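PDB 5LTV: chemotactic transducer PctC from Pseudomonas aeruginosa, which senses amino acids and related compounds such as gamma-amino-butanoic acid through its ligand-binding domain and probably passes the signal on to steer chemotaxis. Local coordinates for residues 39-42 with 43-47; 173-176 with 177-181. All coordinates share one frame; numbering follows the deposited sequence.

How the contacts relate
Both contacts are local, between residues three or four apart along a helix, and both are partly buried. Contact 1 lies in the N-terminal part of the long helix 34-68, inside its regular course, where threonine hydroxyls add a second donor to two carbonyls; Gly42 and Ala46 are buried, Glu40, Thr43 and Leu44 exposed. Contact 2 is the end of the short helix 171-178, where an asparagine side chain and a water take part; Leu174 and Leu178 are buried, Ala176 and Ser180 exposed. Ile41, Thr45 and Ala46 touch strand 251-256, while Leu174 and Ile177 touch helix 34-68. The two meet directly, Thr45 CG2 packing 3.7 Å from Leu178 O.

Contact 1 (39-42 with 43-47); sequences GEIG and TLTAS
Thr45 folds its hydroxyl back over the preceding turn of helix 34-68 onto the carbonyl of Ile41, with OG1 2.6 Å from Ile41 O. The first torsion does this: OG1 sits beside its own backbone N (chi1 -60°), while the methyl CG2 is turned anti to that N. Thr45 N also bonds to Ile41 O, at 2.8 Å, and the two donors arrive from opposite faces of the carbonyl plane, the hydroxyl well above it. The Ile41 side chain crosses that of Thr45 at a slant, its CG2 branch 3.7 Å from Thr45 OG1. Two residues earlier, Thr43 makes the same pair of bonds to Gly39 O with a different approach. Its OG1 lies 2.9 Å from Gly39 O, almost straight out from the end of the carbonyl, whereas Thr43 N reaches the same oxygen from above the plane. On an exposed flank, Leu44 lays its CG 3.5 Å from Glu40 O, and its N closes the turn to that oxygen with a nearly straight bond (172°). The Glu40 side chain takes two positions, and its contact with Leu44, made in one of them, is doubtful. Ala46 N bonds to Gly42 O on a buried side, where the Ala46 methyl meets Val253 of strand 251-256; Ile41 and Thr45 touch the same strand at Leu255 and Val253. Chemically, each threonine grips an i-4 carbonyl twice, through N and through OG1. Each hydroxyl thus donates its hydrogen bond within its own helix, and the methyl of Thr45 is left for packing against neighbouring elements.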
ATOM      1  N   GLY A  39       6.044  24.079   2.301  1.00 56.18           N
ATOM      2  CA  GLY A  39       6.951  23.308   1.465  1.00 56.86           C
ATOM      3  C   GLY A  39       7.904  22.438   2.270  1.00 58.89           C
ATOM      4  O   GLY A  39       8.268  21.340   1.838  1.00 60.17           O
ATOM      5  N   GLU A  40       8.319  22.912   3.445  0.51 57.99           N
ATOM      6  CA  GLU A  40       9.216  22.141   4.294  0.51 57.55           C
ATOM      7  C   GLU A  40       8.480  21.024   5.021  0.51 56.20           C
ATOM      8  O   GLU A  40       9.010  19.917   5.163  0.51 55.98           O
ATOM      9  CB  GLU A  40       9.904  23.056   5.305  0.51 57.97           C
ATOM     10  CG  GLU A  40      11.062  22.392   6.035  0.51 58.70           C
ATOM     11  CD  GLU A  40      12.181  21.971   5.093  0.51 60.05           C
ATOM     12  OE1 GLU A  40      12.985  22.837   4.680  0.51 59.68           O
ATOM     13  OE2 GLU A  40      12.246  20.770   4.756  0.51 61.40           O
ATOM     14  N   ILE A  41       7.264  21.296   5.489  1.00 54.80           N
ATOM     15  CA  ILE A  41       6.496  20.264   6.174  1.00 49.94           C
ATOM     16  C   ILE A  41       6.062  19.188   5.204  1.00 48.16           C
ATOM     17  O   ILE A  41       6.056  18.003   5.538  1.00 47.66           O
ATOM     18  CB  ILE A  41       5.288  20.893   6.880  1.00 48.28           C
ATOM     19  CG1 ILE A  41       5.769  22.007   7.807  1.00 45.84           C
ATOM     20  CG2 ILE A  41       4.406  19.800   7.575  1.00 46.87           C
ATOM     21  CD1 ILE A  41       4.799  22.335   8.858  1.00 45.11           C
ATOM     22  N   GLY A  42       5.662  19.583   3.999  1.00 50.03           N
ATOM     23  CA  GLY A  42       5.303  18.598   2.994  1.00 47.24           C
ATOM     24  C   GLY A  42       6.462  17.690   2.635  1.00 42.48           C
ATOM     25  O   GLY A  42       6.283  16.487   2.453  1.00 41.61           O
ATOM     26  N   THR A  43       7.665  18.259   2.539  1.00 41.57           N
ATOM     27  CA  THR A  43       8.848  17.469   2.241  1.00 43.01           C
ATOM     28  C   THR A  43       9.119  16.456   3.345  1.00 47.20           C
ATOM     29  O   THR A  43       9.289  15.261   3.078  1.00 48.28           O
ATOM     30  CB  THR A  43      10.041  18.403   2.056  1.00 43.99           C
ATOM     31  OG1 THR A  43       9.864  19.144   0.846  1.00 45.91           O
ATOM     32  CG2 THR A  43      11.329  17.632   1.970  1.00 39.80           C
ATOM     33  N   LEU A  44       9.150  16.919   4.592  1.00 44.11           N
ATOM     34  CA  LEU A  44       9.388  16.016   5.706  1.00 42.42           C
ATOM     35  C   LEU A  44       8.249  15.018   5.874  1.00 40.85           C
ATOM     36  O   LEU A  44       8.475  13.913   6.371  1.00 35.34           O
ATOM     37  CB  LEU A  44       9.578  16.820   6.991  1.00 40.21           C
ATOM     38  CG  LEU A  44      10.851  17.671   7.029  1.00 42.91           C
ATOM     39  CD1 LEU A  44      10.955  18.466   8.340  1.00 47.44           C
ATOM     40  CD2 LEU A  44      12.101  16.828   6.779  1.00 33.80           C
ATOM     41  N   THR A  45       7.013  15.402   5.513  1.00 40.17           N
ATOM     42  CA  THR A  45       5.886  14.476   5.649  1.00 36.02           C
ATOM     43  C   THR A  45       5.990  13.368   4.617  1.00 35.96           C
ATOM     44  O   THR A  45       5.765  12.196   4.933  1.00 36.64           O
ATOM     45  CB  THR A  45       4.557  15.218   5.512  1.00 35.39           C
ATOM     46  OG1 THR A  45       4.479  16.207   6.533  1.00 37.86           O
ATOM     47  CG2 THR A  45       3.397  14.288   5.696  1.00 36.65           C
ATOM     48  N   ALA A  46       6.417  13.726   3.400  1.00 36.39           N
ATOM     49  CA  ALA A  46       6.588  12.753   2.335  1.00 37.70           C
ATOM     50  C   ALA A  46       7.751  11.819   2.624  1.00 37.37           C
ATOM     51  O   ALA A  46       7.649  10.605   2.413  1.00 38.51           O
ATOM     52  CB  ALA A  46       6.805  13.465   1.003  1.00 37.45           C
ATOM     53  N   SER A  47       8.864  12.355   3.095  1.00 36.59           N
ATOM     54  CA  SER A  47       9.983  11.460   3.323  1.00 38.21           C
ATOM     55  C   SER A  47       9.706  10.539   4.511  1.00 37.08           C
ATOM     56  O   SER A  47      10.269   9.441   4.571  1.00 37.56           O
ATOM     57  CB  SER A  47      11.279  12.266   3.492  1.00 35.90           C
ATOM     58  OG  SER A  47      11.174  13.161   4.589  1.00 40.54           O
TER

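Contact 2 (173-176 with 177-181); sequences TLTA and ILNSL
Ile177, Leu178 and Asn179 are tied to the preceding turn by three successive i to i-4 backbone bonds that close the end of helix 171-178: Ile177 N to Thr173 O at 3.3 Å, Leu178 N to Leu174 O at 3.0 Å and, last, Asn179 N to Thr175 O at 3.0 Å. Among side-chain polar contacts, Asn179 and Thr175 lie alongside each other and point the same way. Asn179 ND2 is held mainly by Ala189 O, and with chi1 at -74° it also reaches back weakly to Thr175 O, 3.3 Å away, while Thr175 OG1 turns back to Leu171 O. A water gives a hydrogen bond to Ala176 O at 2.8 Å and a weak one to Asn179 O, bridging the two carbonyls where the helical pattern stops. Ile177 CG1 lies tightly against the carbonyl oxygen Thr173 O, at 3.1 Å. Apolar packing reaches beyond the turn: Ile177 rests on Ile49 and Trp52 of helix 34-68, touching Asn48 as well, and Leu174 on Trp52 and Leu200. The arrangement is a helix C-terminus, its final turn finished by asparagine and water, on the short helix following strand 160-170 in the Cache domain.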
ATOM      1  N   THR A 173      -3.852   2.823   9.713  1.00 36.66           N
ATOM      2  CA  THR A 173      -2.459   2.801  10.140  1.00 36.00           C
ATOM      3  C   THR A 173      -1.617   3.799   9.357  1.00 37.23           C
ATOM      4  O   THR A 173      -0.798   4.535   9.930  1.00 39.81           O
ATOM      5  CB  THR A 173      -1.888   1.397   9.949  1.00 41.46           C
ATOM      6  OG1 THR A 173      -2.761   0.436  10.552  1.00 42.50           O
ATOM      7  CG2 THR A 173      -0.466   1.302  10.535  1.00 40.73           C
ATOM      8  N   LEU A 174      -1.774   3.809   8.029  1.00 36.54           N
ATOM      9  CA  LEU A 174      -1.014   4.739   7.201  1.00 38.93           C
ATOM     10  C   LEU A 174      -1.466   6.162   7.438  1.00 38.48           C
ATOM     11  O   LEU A 174      -0.631   7.084   7.505  1.00 39.06           O
ATOM     12  CB  LEU A 174      -1.137   4.378   5.725  1.00 40.29           C
ATOM     13  CG  LEU A 174      -0.551   3.002   5.350  1.00 42.37           C
ATOM     14  CD1 LEU A 174      -0.823   2.598   3.923  1.00 44.42           C
ATOM     15  CD2 LEU A 174       0.875   3.131   5.548  1.00 45.36           C
ATOM     16  N   THR A 175      -2.781   6.370   7.583  1.00 34.11           N
ATOM     17  CA  THR A 175      -3.271   7.729   7.744  1.00 38.83           C
ATOM     18  C   THR A 175      -2.749   8.345   9.032  1.00 40.57           C
ATOM     19  O   THR A 175      -2.355   9.520   9.052  1.00 43.85           O
ATOM     20  CB  THR A 175      -4.794   7.755   7.698  1.00 40.20           C
ATOM     21  OG1 THR A 175      -5.230   7.135   6.490  1.00 40.30           O
ATOM     22  CG2 THR A 175      -5.310   9.198   7.754  1.00 37.69           C
ATOM     23  N   ALA A 176      -2.692   7.557  10.103  1.00 39.51           N
ATOM     24  CA  ALA A 176      -2.061   7.989  11.347  1.00 41.30           C
ATOM     25  C   ALA A 176      -0.614   8.439  11.137  1.00 41.11           C
ATOM     26  O   ALA A 176      -0.217   9.501  11.628  1.00 39.18           O
ATOM     27  CB  ALA A 176      -2.110   6.858  12.360  1.00 41.29           C
ATOM     28  N   ILE A 177       0.205   7.622  10.444  1.00 42.06           N
ATOM     29  CA  ILE A 177       1.588   8.018  10.152  1.00 42.29           C
ATOM     30  C   ILE A 177       1.620   9.382   9.474  1.00 45.37           C
ATOM     31  O   ILE A 177       2.412  10.250   9.839  1.00 44.75           O
ATOM     32  CB  ILE A 177       2.305   6.979   9.269  1.00 42.15           C
ATOM     33  CG1 ILE A 177       2.161   5.563   9.803  1.00 44.92           C
ATOM     34  CG2 ILE A 177       3.788   7.346   9.153  1.00 41.43           C
ATOM     35  CD1 ILE A 177       3.050   5.291  10.976  1.00 45.00           C
ATOM     36  N   LEU A 178       0.760   9.570   8.461  1.00 47.72           N
ATOM     37  CA  LEU A 178       0.729  10.798   7.665  1.00 46.69           C
ATOM     38  C   LEU A 178       0.409  12.023   8.511  1.00 50.41           C
ATOM     39  O   LEU A 178       1.017  13.086   8.322  1.00 54.97           O
ATOM     40  CB  LEU A 178      -0.298  10.651   6.549  1.00 47.45           C
ATOM     41  CG  LEU A 178      -0.042  11.478   5.315  1.00 48.45           C
ATOM     42  CD1 LEU A 178       1.188  10.965   4.555  1.00 49.93           C
ATOM     43  CD2 LEU A 178      -1.271  11.430   4.450  1.00 48.87           C
ATOM     44  N   ASN A 179      -0.543  11.898   9.440  1.00 51.13           N
ATOM     45  CA  ASN A 179      -1.019  12.991  10.289  1.00 52.09           C
ATOM     46  C   ASN A 179      -0.434  12.951  11.697  1.00 58.49           C
ATOM     47  O   ASN A 179      -1.152  13.197  12.681  1.00 56.98           O
ATOM     48  CB  ASN A 179      -2.540  12.974  10.358  1.00 50.80           C
ATOM     49  CG  ASN A 179      -3.168  13.462   9.083  1.00 51.88           C
ATOM     50  OD1 ASN A 179      -3.415  14.657   8.920  1.00 50.26           O
ATOM     51  ND2 ASN A 179      -3.407  12.543   8.149  1.00 52.39           N
ATOM     52  N   SER A 180       0.870  12.689  11.836  1.00 64.10           N
ATOM     53  CA  SER A 180       1.427  12.592  13.183  1.00 71.13           C
ATOM     54  C   SER A 180       1.527  13.941  13.895  1.00 72.63           C
ATOM     55  O   SER A 180       1.837  13.960  15.091  1.00 72.78           O
ATOM     56  CB  SER A 180       2.792  11.888  13.152  1.00 72.86           C
ATOM     57  OG  SER A 180       3.694  12.500  12.242  1.00 77.08           O
ATOM     58  N   LEU A 181       1.254  15.054  13.216  1.00 74.55           N
ATOM     59  CA  LEU A 181       1.231  16.362  13.868  1.00 74.71           C
ATOM     60  C   LEU A 181      -0.170  16.916  14.040  1.00 75.29           C
ATOM     61  O   LEU A 181      -0.589  17.783  13.281  1.00 76.44           O
ATOM     62  CB  LEU A 181       2.066  17.359  13.084  1.00 75.59           C
ATOM     63  CG  LEU A 181       3.418  17.670  13.713  1.00 77.03           C
ATOM     64  CD1 LEU A 181       4.148  18.671  12.824  1.00 76.49           C
ATOM     65  CD2 LEU A 181       3.265  18.185  15.162  1.00 78.05           C
TER
HETATM   66  O   HOH W   1      -1.052  10.671  14.022  1.00 44.99           O